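Side-chain contacts in CRISPR-associated endonuclease/helicase Cas3 (PDB 3SK9), which cleaves single-stranded DNA through the metal-dependent N-terminal HD nuclease domain described here, and carries a helicase in the rest of the protein, in CRISPR defence: residues A[118-121]-A[122-126]; A[145-149]-A[150-154]; A[157-160]-A[161-164]; A[170-173]-A[174-178]; A[254-258]-A[259-263]. One frame throughout, in Å; residues are numbered along the deposited sequence.

Interaction 1: A[118-121]-A[122-126]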
# COMPACT_ATOMS: atom_id res chain seq x y z
N LEU A 118 6.37 -9.07 1.29
CA LEU A 118 5.42 -9.22 0.20
C LEU A 118 5.85 -10.34 -0.75
O LEU A 118 4.97 -10.95 -1.38
CB LEU A 118 5.19 -7.90 -0.55
CG LEU A 118 4.39 -6.86 0.24
CD1 LEU A 118 4.11 -5.58 -0.63
CD2 LEU A 118 3.07 -7.46 0.71
N ARG A 119 7.17 -10.60 -0.88
CA ARG A 119 7.64 -11.68 -1.74
C ARG A 119 6.99 -12.98 -1.26
O ARG A 119 6.53 -13.79 -2.06
CB ARG A 119 9.17 -11.82 -1.72
CG ARG A 119 9.90 -10.76 -2.59
CD ARG A 119 11.43 -10.83 -2.43
NE ARG A 119 12.00 -12.09 -2.89
CZ ARG A 119 12.58 -12.28 -4.08
NH1 ARG A 119 12.66 -11.28 -4.97
NH2 ARG A 119 13.08 -13.48 -4.39
N ARG A 120 6.95 -13.16 0.05
CA ARG A 120 6.32 -14.36 0.62
C ARG A 120 4.79 -14.31 0.59
O ARG A 120 4.13 -15.25 0.17
CB ARG A 120 6.78 -14.48 2.07
CG ARG A 120 6.50 -15.80 2.75
CD ARG A 120 7.60 -16.12 3.76
NE ARG A 120 8.91 -16.28 3.13
CZ ARG A 120 10.05 -16.49 3.80
NH1 ARG A 120 10.05 -16.55 5.13
NH2 ARG A 120 11.20 -16.63 3.14
N LEU A 121 4.23 -13.20 1.06
CA LEU A 121 2.82 -13.10 1.33
C LEU A 121 1.99 -13.08 0.06
O LEU A 121 0.89 -13.66 0.05
CB LEU A 121 2.54 -11.83 2.14
CG LEU A 121 2.57 -12.03 3.65
CD1 LEU A 121 3.77 -12.83 4.14
CD2 LEU A 121 2.54 -10.64 4.29
N LEU A 122 2.47 -12.43 -0.99
CA LEU A 122 1.73 -12.37 -2.26
C LEU A 122 1.75 -13.77 -2.95
O LEU A 122 0.78 -14.16 -3.60
CB LEU A 122 2.31 -11.29 -3.20
CG LEU A 122 2.09 -9.83 -2.73
CD1 LEU A 122 2.76 -8.88 -3.74
CD2 LEU A 122 0.61 -9.42 -2.52
N LYS A 123 2.82 -14.52 -2.77
CA LYS A 123 2.82 -15.86 -3.30
C LYS A 123 1.85 -16.76 -2.53
O LYS A 123 1.21 -17.62 -3.14
CB LYS A 123 4.21 -16.46 -3.31
CG LYS A 123 5.19 -15.73 -4.20
CD LYS A 123 6.61 -16.28 -4.11
CE LYS A 123 7.58 -15.18 -4.67
NZ LYS A 123 8.95 -15.36 -4.28
N GLU A 124 1.74 -16.60 -1.21
CA GLU A 124 0.79 -17.41 -0.42
C GLU A 124 -0.65 -17.12 -0.85
O GLU A 124 -1.54 -17.96 -0.72
CB GLU A 124 0.91 -17.11 1.08
CG GLU A 124 2.24 -17.57 1.73
CD GLU A 124 2.41 -16.97 3.13
OE1 GLU A 124 1.50 -16.25 3.59
OE2 GLU A 124 3.45 -17.22 3.76
N LYS A 125 -0.90 -15.88 -1.29
CA LYS A 125 -2.25 -15.51 -1.74
C LYS A 125 -2.58 -16.05 -3.12
O LYS A 125 -3.72 -15.96 -3.56
CB LYS A 125 -2.41 -13.99 -1.79
CG LYS A 125 -2.59 -13.31 -0.44
CD LYS A 125 -3.89 -13.71 0.27
CE LYS A 125 -5.15 -13.07 -0.27
NZ LYS A 125 -6.35 -13.46 0.58
N GLY A 126 -1.57 -16.61 -3.80
CA GLY A 126 -1.76 -17.24 -5.10
C GLY A 126 -1.12 -16.56 -6.32
O GLY A 126 -1.24 -17.06 -7.44

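Interaction 2: A[145-149]-A[150-154]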
# COMPACT_ATOMS: atom_id res chain seq x y z
N PHE A 145 12.98 -0.34 -7.61
CA PHE A 145 14.22 -1.09 -7.79
C PHE A 145 14.42 -2.00 -6.56
O PHE A 145 14.16 -1.57 -5.42
CB PHE A 145 15.40 -0.14 -7.95
CG PHE A 145 15.30 0.76 -9.17
CD1 PHE A 145 15.57 0.24 -10.42
CD2 PHE A 145 15.03 2.11 -9.03
CE1 PHE A 145 15.54 1.06 -11.58
CE2 PHE A 145 14.94 2.96 -10.20
CZ PHE A 145 15.21 2.42 -11.45
N PRO A 146 14.87 -3.24 -6.79
CA PRO A 146 14.88 -4.18 -5.65
C PRO A 146 15.97 -3.87 -4.61
O PRO A 146 17.09 -3.45 -4.96
CB PRO A 146 15.13 -5.54 -6.31
CG PRO A 146 15.81 -5.21 -7.62
CD PRO A 146 15.37 -3.84 -8.04
N ALA A 147 15.67 -4.16 -3.36
CA ALA A 147 16.65 -4.01 -2.27
C ALA A 147 17.91 -4.85 -2.57
O ALA A 147 17.80 -5.96 -3.08
CB ALA A 147 16.07 -4.47 -0.99
N ASN A 148 19.08 -4.35 -2.20
CA ASN A 148 20.31 -5.10 -2.49
C ASN A 148 20.63 -6.18 -1.46
O ASN A 148 19.98 -6.28 -0.42
CB ASN A 148 21.50 -4.12 -2.65
CG ASN A 148 21.80 -3.31 -1.37
OD1 ASN A 148 21.95 -3.87 -0.29
ND2 ASN A 148 21.90 -1.99 -1.51
N ALA A 149 21.68 -6.94 -1.71
CA ALA A 149 22.06 -8.05 -0.82
C ALA A 149 22.37 -7.65 0.60
O ALA A 149 22.00 -8.35 1.52
CB ALA A 149 23.27 -8.78 -1.39
N GLU A 150 23.09 -6.55 0.78
CA GLU A 150 23.42 -6.10 2.11
C GLU A 150 22.15 -5.66 2.87
O GLU A 150 21.99 -6.03 4.03
CB GLU A 150 24.44 -4.97 2.03
CG GLU A 150 24.80 -4.33 3.40
CD GLU A 150 25.51 -5.27 4.39
OE1 GLU A 150 25.89 -6.41 4.03
OE2 GLU A 150 25.68 -4.83 5.55
N GLU A 151 21.27 -4.87 2.26
CA GLU A 151 20.00 -4.54 2.93
C GLU A 151 19.22 -5.80 3.34
O GLU A 151 18.71 -5.88 4.45
CB GLU A 151 19.11 -3.75 1.98
CG GLU A 151 19.58 -2.33 1.74
CD GLU A 151 18.61 -1.59 0.76
OE1 GLU A 151 18.35 -2.12 -0.33
OE2 GLU A 151 18.13 -0.48 1.09
N LYS A 152 19.11 -6.77 2.44
CA LYS A 152 18.33 -7.96 2.75
C LYS A 152 19.01 -8.78 3.86
O LYS A 152 18.32 -9.30 4.74
CB LYS A 152 18.09 -8.80 1.50
CG LYS A 152 17.20 -8.07 0.50
CD LYS A 152 16.79 -8.97 -0.64
CE LYS A 152 17.94 -9.22 -1.59
NZ LYS A 152 17.48 -10.08 -2.71
N SER A 153 20.35 -8.86 3.83
CA SER A 153 21.08 -9.55 4.89
C SER A 153 20.79 -8.90 6.24
O SER A 153 20.54 -9.61 7.22
CB SER A 153 22.60 -9.54 4.59
OG SER A 153 23.33 -10.11 5.66
N ARG A 154 20.85 -7.57 6.32
CA ARG A 154 20.53 -6.87 7.58
C ARG A 154 19.11 -7.10 8.04
O ARG A 154 18.89 -7.34 9.22
CB ARG A 154 20.67 -5.34 7.47
CG ARG A 154 22.06 -4.82 7.49
CD ARG A 154 22.01 -3.33 7.39
NE ARG A 154 23.33 -2.75 7.24
CZ ARG A 154 23.63 -1.49 7.56
NH1 ARG A 154 22.69 -0.69 8.04
NH2 ARG A 154 24.86 -1.04 7.39
O HOH W 1 15.60 -7.67 -3.58

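Interaction 3: A[157-160]-A[161-164]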
# COMPACT_ATOMS: atom_id res chain seq x y z
N ARG A 157 18.62 -10.58 9.47
CA ARG A 157 19.20 -10.69 10.82
C ARG A 157 18.13 -10.36 11.89
O ARG A 157 17.95 -11.08 12.89
CB ARG A 157 20.42 -9.77 10.95
CG ARG A 157 21.72 -10.47 11.30
CD ARG A 157 22.94 -9.53 11.23
NE ARG A 157 23.45 -9.38 9.86
CZ ARG A 157 23.73 -8.22 9.26
NH1 ARG A 157 23.58 -7.06 9.92
NH2 ARG A 157 24.19 -8.21 8.00
N HIS A 158 17.38 -9.29 11.67
CA HIS A 158 16.32 -8.92 12.59
C HIS A 158 15.21 -9.97 12.59
O HIS A 158 14.66 -10.32 13.64
CB HIS A 158 15.69 -7.58 12.18
CG HIS A 158 16.62 -6.40 12.30
ND1 HIS A 158 16.87 -5.77 13.50
CD2 HIS A 158 17.31 -5.72 11.36
CE1 HIS A 158 17.70 -4.76 13.29
NE2 HIS A 158 17.98 -4.71 12.00
N LEU A 159 14.88 -10.46 11.42
CA LEU A 159 13.74 -11.36 11.29
C LEU A 159 14.01 -12.68 12.01
O LEU A 159 13.07 -13.37 12.43
CB LEU A 159 13.41 -11.62 9.81
CG LEU A 159 12.82 -10.37 9.12
CD1 LEU A 159 12.57 -10.64 7.65
CD2 LEU A 159 11.54 -9.92 9.84
N ARG A 160 15.28 -13.04 12.15
CA ARG A 160 15.59 -14.34 12.75
C ARG A 160 15.32 -14.32 14.24
O ARG A 160 14.89 -15.33 14.81
CB ARG A 160 17.03 -14.76 12.46
CG ARG A 160 17.22 -15.26 11.04
CD ARG A 160 18.58 -15.93 10.88
NE ARG A 160 19.69 -15.00 11.12
CZ ARG A 160 20.28 -14.29 10.16
NH1 ARG A 160 19.88 -14.42 8.89
NH2 ARG A 160 21.27 -13.46 10.46
N THR A 161 15.53 -13.17 14.88
CA THR A 161 15.37 -13.08 16.33
C THR A 161 14.02 -12.50 16.79
O THR A 161 13.80 -12.40 17.98
CB THR A 161 16.51 -12.26 16.99
OG1 THR A 161 16.47 -10.90 16.54
CG2 THR A 161 17.86 -12.89 16.66
N GLU A 162 13.12 -12.14 15.88
CA GLU A 162 11.82 -11.60 16.33
C GLU A 162 10.91 -12.72 16.84
O GLU A 162 11.01 -13.90 16.43
CB GLU A 162 11.11 -10.83 15.20
CG GLU A 162 10.71 -11.71 14.08
CD GLU A 162 9.99 -11.00 12.92
OE1 GLU A 162 9.48 -11.75 12.07
OE2 GLU A 162 9.92 -9.74 12.85
N ASP A 163 10.00 -12.34 17.73
CA ASP A 163 8.93 -13.23 18.18
C ASP A 163 8.17 -13.72 16.95
O ASP A 163 7.84 -12.92 16.09
CB ASP A 163 8.00 -12.47 19.11
CG ASP A 163 7.05 -13.37 19.86
OD1 ASP A 163 6.94 -13.21 21.08
OD2 ASP A 163 6.42 -14.23 19.22
N PRO A 164 7.95 -15.03 16.84
CA PRO A 164 7.24 -15.67 15.71
C PRO A 164 5.82 -15.15 15.44
O PRO A 164 5.31 -15.22 14.31
CB PRO A 164 7.19 -17.15 16.12
CG PRO A 164 8.32 -17.31 17.06
CD PRO A 164 8.48 -16.03 17.79

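Interaction 4: A[170-173]-A[174-178]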
# COMPACT_ATOMS: atom_id res chain seq x y z
N ARG A 170 1.54 -10.07 10.50
CA ARG A 170 1.65 -9.43 9.19
C ARG A 170 0.73 -10.10 8.19
O ARG A 170 0.19 -9.43 7.32
CB ARG A 170 3.12 -9.32 8.70
CG ARG A 170 3.96 -10.56 8.72
CD ARG A 170 5.44 -10.24 8.39
NE ARG A 170 6.09 -9.47 9.43
CZ ARG A 170 7.15 -9.88 10.15
NH1 ARG A 170 7.71 -11.07 9.92
NH2 ARG A 170 7.64 -9.10 11.09
N ARG A 171 0.51 -11.41 8.32
CA ARG A 171 -0.44 -12.04 7.40
C ARG A 171 -1.86 -11.59 7.72
O ARG A 171 -2.69 -11.34 6.81
CB ARG A 171 -0.29 -13.56 7.47
CG ARG A 171 1.17 -13.98 7.04
CD ARG A 171 1.60 -15.46 7.31
NE ARG A 171 2.77 -15.83 6.47
CZ ARG A 171 3.99 -15.29 6.56
NH1 ARG A 171 4.27 -14.34 7.48
NH2 ARG A 171 4.96 -15.69 5.74
N TRP A 172 -2.14 -11.44 9.02
CA TRP A 172 -3.44 -10.91 9.48
C TRP A 172 -3.74 -9.53 8.90
O TRP A 172 -4.84 -9.27 8.37
CB TRP A 172 -3.46 -10.85 11.02
CG TRP A 172 -4.84 -10.56 11.64
CD1 TRP A 172 -5.74 -11.46 12.17
CD2 TRP A 172 -5.42 -9.26 11.84
NE1 TRP A 172 -6.86 -10.81 12.63
CE2 TRP A 172 -6.70 -9.46 12.44
CE3 TRP A 172 -5.01 -7.96 11.54
CZ2 TRP A 172 -7.55 -8.40 12.76
CZ3 TRP A 172 -5.84 -6.90 11.86
CH2 TRP A 172 -7.11 -7.13 12.46
N LEU A 173 -2.74 -8.66 8.91
CA LEU A 173 -2.94 -7.31 8.38
C LEU A 173 -3.23 -7.30 6.86
O LEU A 173 -4.13 -6.60 6.37
CB LEU A 173 -1.69 -6.46 8.65
CG LEU A 173 -1.54 -5.97 10.08
CD1 LEU A 173 -0.18 -5.47 10.30
CD2 LEU A 173 -2.60 -4.87 10.43
N LEU A 174 -2.45 -8.06 6.10
CA LEU A 174 -2.74 -8.18 4.67
C LEU A 174 -4.16 -8.71 4.40
O LEU A 174 -4.88 -8.22 3.54
CB LEU A 174 -1.72 -9.12 4.02
CG LEU A 174 -2.01 -9.30 2.50
CD1 LEU A 174 -0.70 -9.55 1.79
CD2 LEU A 174 -3.02 -10.45 2.24
N GLU A 175 -4.58 -9.74 5.13
CA GLU A 175 -5.91 -10.29 4.94
C GLU A 175 -6.96 -9.23 5.29
O GLU A 175 -7.97 -9.09 4.61
CB GLU A 175 -6.04 -11.57 5.80
CG GLU A 175 -7.17 -12.44 5.45
CD GLU A 175 -7.11 -12.97 4.03
OE1 GLU A 175 -6.01 -13.25 3.49
OE2 GLU A 175 -8.22 -13.08 3.45
N GLU A 176 -6.74 -8.43 6.33
CA GLU A 176 -7.72 -7.41 6.70
C GLU A 176 -7.94 -6.34 5.60
O GLU A 176 -9.04 -5.89 5.40
CB GLU A 176 -7.31 -6.76 8.02
CG GLU A 176 -8.31 -5.81 8.61
CD GLU A 176 -9.46 -6.49 9.35
OE1 GLU A 176 -9.58 -7.74 9.35
OE2 GLU A 176 -10.30 -5.79 9.93
N VAL A 177 -6.86 -5.88 4.99
CA VAL A 177 -6.95 -4.91 3.91
C VAL A 177 -7.64 -5.53 2.70
O VAL A 177 -8.58 -4.96 2.20
CB VAL A 177 -5.54 -4.42 3.54
CG1 VAL A 177 -5.61 -3.51 2.29
CG2 VAL A 177 -4.93 -3.65 4.74
N PHE A 178 -7.19 -6.71 2.25
CA PHE A 178 -7.83 -7.34 1.08
C PHE A 178 -9.31 -7.58 1.30
O PHE A 178 -10.15 -7.33 0.42
CB PHE A 178 -7.13 -8.65 0.72
CG PHE A 178 -5.95 -8.46 -0.17
CD1 PHE A 178 -5.99 -8.88 -1.49
CD2 PHE A 178 -4.84 -7.77 0.26
CE1 PHE A 178 -4.92 -8.65 -2.34
CE2 PHE A 178 -3.74 -7.55 -0.60
CZ PHE A 178 -3.78 -8.00 -1.88

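Interaction 5: A[254-258]-A[259-263]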
# COMPACT_ATOMS: atom_id res chain seq x y z
N GLN A 254 0.78 18.60 -14.37
CA GLN A 254 0.54 17.18 -14.10
C GLN A 254 1.81 16.38 -14.34
O GLN A 254 2.65 16.77 -15.17
CB GLN A 254 -0.63 16.65 -14.91
CG GLN A 254 -0.33 16.47 -16.36
CD GLN A 254 -1.58 16.07 -17.15
OE1 GLN A 254 -2.71 16.11 -16.63
NE2 GLN A 254 -1.37 15.68 -18.42
N ARG A 255 1.96 15.29 -13.59
CA ARG A 255 3.05 14.33 -13.75
C ARG A 255 2.47 13.17 -14.50
O ARG A 255 1.49 12.59 -14.04
CB ARG A 255 3.49 13.73 -12.41
CG ARG A 255 4.21 14.61 -11.51
CD ARG A 255 4.36 13.96 -10.13
NE ARG A 255 5.17 12.72 -10.06
CZ ARG A 255 6.11 12.51 -9.12
NH1 ARG A 255 6.41 13.48 -8.28
NH2 ARG A 255 6.77 11.36 -9.04
N ARG A 256 3.04 12.83 -15.64
CA ARG A 256 2.55 11.67 -16.37
C ARG A 256 3.54 10.54 -16.16
O ARG A 256 4.70 10.70 -16.50
CB ARG A 256 2.41 12.03 -17.86
CG ARG A 256 2.55 10.86 -18.85
CD ARG A 256 1.21 10.23 -19.20
NE ARG A 256 0.36 11.13 -19.99
CZ ARG A 256 -0.85 10.82 -20.46
NH1 ARG A 256 -1.38 9.62 -20.24
NH2 ARG A 256 -1.54 11.72 -21.15
N GLU A 257 3.10 9.39 -15.65
CA GLU A 257 4.02 8.26 -15.37
C GLU A 257 3.34 6.97 -15.85
O GLU A 257 2.25 6.65 -15.37
CB GLU A 257 4.29 8.14 -13.83
CG GLU A 257 5.01 9.36 -13.22
CD GLU A 257 5.44 9.16 -11.74
OE1 GLU A 257 4.87 9.85 -10.86
OE2 GLU A 257 6.34 8.33 -11.47
N PHE A 258 3.95 6.25 -16.78
CA PHE A 258 3.43 4.90 -17.13
C PHE A 258 1.94 4.90 -17.44
O PHE A 258 1.20 3.95 -17.12
CB PHE A 258 3.73 3.91 -16.01
CG PHE A 258 5.11 4.11 -15.42
CD1 PHE A 258 6.24 3.82 -16.17
CD2 PHE A 258 5.26 4.62 -14.12
CE1 PHE A 258 7.52 4.02 -15.63
CE2 PHE A 258 6.52 4.84 -13.57
CZ PHE A 258 7.65 4.54 -14.31
N GLY A 259 1.51 5.91 -18.19
CA GLY A 259 0.12 5.95 -18.61
C GLY A 259 -0.92 6.34 -17.57
O GLY A 259 -2.13 6.13 -17.81
N GLU A 260 -0.49 6.90 -16.44
CA GLU A 260 -1.42 7.45 -15.43
C GLU A 260 -0.93 8.83 -15.03
O GLU A 260 0.20 9.25 -15.40
CB GLU A 260 -1.54 6.53 -14.19
CG GLU A 260 -0.22 6.33 -13.42
CD GLU A 260 -0.22 5.11 -12.47
OE1 GLU A 260 -1.24 4.40 -12.37
OE2 GLU A 260 0.80 4.85 -11.77
N LEU A 261 -1.78 9.57 -14.34
CA LEU A 261 -1.54 10.99 -14.08
C LEU A 261 -1.65 11.32 -12.61
O LEU A 261 -2.54 10.78 -11.90
CB LEU A 261 -2.61 11.85 -14.83
CG LEU A 261 -2.62 11.68 -16.35
CD1 LEU A 261 -3.90 12.29 -17.03
CD2 LEU A 261 -1.34 12.27 -16.98
N PHE A 262 -0.82 12.25 -12.16
CA PHE A 262 -0.89 12.77 -10.79
C PHE A 262 -0.69 14.28 -10.84
O PHE A 262 -0.02 14.77 -11.72
CB PHE A 262 0.25 12.15 -9.93
CG PHE A 262 0.22 10.63 -9.90
CD1 PHE A 262 -0.72 9.96 -9.14
CD2 PHE A 262 1.12 9.88 -10.64
CE1 PHE A 262 -0.76 8.57 -9.12
CE2 PHE A 262 1.06 8.49 -10.61
CZ PHE A 262 0.12 7.85 -9.86
N PRO A 263 -1.22 15.00 -9.85
CA PRO A 263 -0.82 16.42 -9.73
C PRO A 263 0.70 16.59 -9.44
O PRO A 263 1.31 15.84 -8.63
CB PRO A 263 -1.66 16.93 -8.55
CG PRO A 263 -1.91 15.69 -7.71
CD PRO A 263 -2.04 14.56 -8.71

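Interaction 1: A[118-121]-A[122-126]
The flat ends of R120 and E124, one helical turn apart, lie with guanidinium and carboxylate planes 33° from each other, and neither group covers a face of the other. The carboxylate meets the arginine stem instead, E124 OE2 lying 3.5 Å from R120 CG, while the charged atoms stay separate (R120 NE to E124 OE2, 5.6 Å); E124 OE2 makes its salt bridge with R171 of helix 165-181. The setting is the C-terminal part of helix 110-124 in the HD domain, which finishes in a Schellman motif: G126 has a phi of 113°, and its N bonds to K123 O at 3.0 Å. On another side of the helix, K123 places CG beside its own backbone N (chi1 -63°) and runs extended across the carbonyl of R119. This explains how R119 O becomes buried without any polar partner in the model. K123 NZ bonds to N133, with E129 a weak, long ion-pair partner, and comes within 4.5 Å of the like-charged R119 NH2. L118, buried against L73, L76 and A136, packs its CB 4.1 Å from L122 CD1. Over the R119 carbonyl, the nearest carbon of the lysine chain is K123 CE, 3.1 Å from R119 O.

Interaction 2: A[145-149]-A[150-154]
Between A147 and E151 the backbone changes from extended to helical, N148 keeping a psi of 176° as N-cap and A149 beginning helix 149-161, so that K152 N can reach N148 O at 3.0 Å. N148 and E151 form a capping box, in which each side chain binds the other's backbone N-H. N148 CG sits between its own N and carbonyl carbon (chi1 62°), which folds the amide back over the helix start; E151 N then donates to N148 OD1 at 2.8 Å in a nearly straight bond (176°). In return, N148 N donates to E151 OE1 at 3.0 Å, where OE1 accepts with its anti lone pair, the one away from OE2. The two side chains cross at about a right angle. Both oxygens of the carboxylate are held, E151 OE1 by N148 N and E151 OE2 by H142. OE1 also presses on A147, a buried residue that rests on V112 of helix 110-124 and whose own N is bound by E115. K152 runs along the other flank of A147, with its CG 4.1 Å from A147 CB. The cap thus joins the incoming loop to the first helical turn at the surface of the HD domain, away from the metal-binding residues. At the lysine tip one water donates to A147 O at 2.8 Å and accepts from K152 NZ at 3.2 Å.

Interaction 3: A[157-160]-A[161-164]
L159 and E162 lie side by side and point the same way, and a methyl group, not a polar atom, meets the carboxylate: L159 CD2 is 3.4 Å from E162 OE2 and 3.5 Å from E162 OE1, nearly equidistant from the two oxygens. The glutamate takes this course because its CG is tucked between its own N and carbonyl carbon (chi1 66°), which sets E162 CG 3.3 Å from L159 O; beyond CG the chain is extended. Its charge is met from the following helix, where R170 and K167 both form salt bridges with E162 OE1, consistent with a carboxylate that remains ionised although the residue is buried. L159 touches F113 and F117 of helix 110-124 as well as the glutamate. T161 turns back toward the preceding turn. Its hydroxyl and its backbone N both turn to H158 O, T161 OG1 from 3.5 Å and T161 N from 3.2 Å; both bonds are weak, the second bent to 135° at the hydrogen. R160 folds in the same direction, and R157 CA lies 3.5 Å above one face of the R160 guanidinium, offset toward its rim. Beyond the glutamate the chain turns away. Taken together these features describe a helix-to-helix connection at the surface: the end of helix 149-161 passes through a short linker, whose D163 side chain caps the backbone N of L165, into helix 165-181 of the mainly helical HD domain.

Interaction 4: A[170-173]-A[174-178]
The indole of W172 and the carboxylate of E176 lie side by side, pointing the same way, with planes only 11° apart. This is an i to i+4 pairing on helix 165-181 of the HD domain. E176 OE1 stands 3.9 Å above the W172 ring plane, displaced toward the rim; E176 CD is 4.0 Å from W172 CH2, and E176 CB is 4.1 Å from W172 CZ3. Both residues place CG opposite their backbone N (chi1 -170° for W172), and a bend at chi2 of E176, 79°, brings the carboxylate over the outer rim of the six-membered ring, near CZ2 and CH2, with OE1 the oxygen nearer the face. An anion facing a ring is not favourable in itself, but R179 and R180 form salt bridges with E176 OE1 and OE2 respectively, which probably offsets the charge. The backbone spaces the pair: E176 N bonds to W172 O at 2.9 Å. Farther out, the indole rests on A11, A14 and L15 of helix 10-16. L173 and V177, both buried, each touch L27 of helix 26-43. This places the packing near the metal site, with the side chain of L173 about 9 Å from that of D75 and that of V177 about 9 Å from that of H29, both metal-binding residues. V177 CG2 lies beside its own backbone N and touches the leucine's backbone, 3.5 Å from L173 O.

Interaction 5: A[254-258]-A[259-263]
R256 reaches L261 through two bends, chi2 at 93° and chi3 at 68°, which fold its guanidinium back over the opposite strand of a two-stranded beta hairpin. L261 CD2 consequently lies 3.6 Å above one face of that group, toward its rim. The same methyl takes Q254 NE2 at 3.7 Å, so it is shared by two polar side chains of strand 253-257. The hairpin closes through a type I' turn from E257 to E260, with F258 and G259 both at positive phi. R255 with F262 and E257 with E260 are hydrogen-bonded antiparallel pairs: R255 N to F262 O is 2.8 Å, and E257 N to E260 O is 2.9 Å. The face bearing R255, E257, E260 and F262 is organised by charge as well as packing. R255 grips E257 side-on, with NE and NH2 both donating to E257 OE1 at 3.0 Å from one face of the carboxylate. That oxygen also approaches the F262 ring, 3.8 Å from F262 CD2. The phenyl ring meets F208 of helix 196-213, and E257 and E260 touch A204, so this face lies against the helix that carries metal-binding D210; E260 OE1 is bound by Y52. The turn-closing bond is less direct than its partner: E260 N reaches E257 O at 3.0 Å from 48° out of the carbonyl plane.

Each of the five contacts lies within one continuous stretch, so none spans a long loop, and from the N terminus they follow in series without nesting or crossing. Interaction 1 ends helix 110-124. Interactions 2 and 3 occupy the beginning and end of helix 149-161, their centres about 17 Å apart, and the linker of interaction 3 leads into the helix of interaction 4. That helix draws the earlier parts together: R171 and E175 form salt bridges with E124 and K125 of interaction 1, while R170 binds E162 of interaction 3. Interaction 5 closes the C-terminal hairpin across the chain's centre from interactions 3 and 4, and touches none of the others.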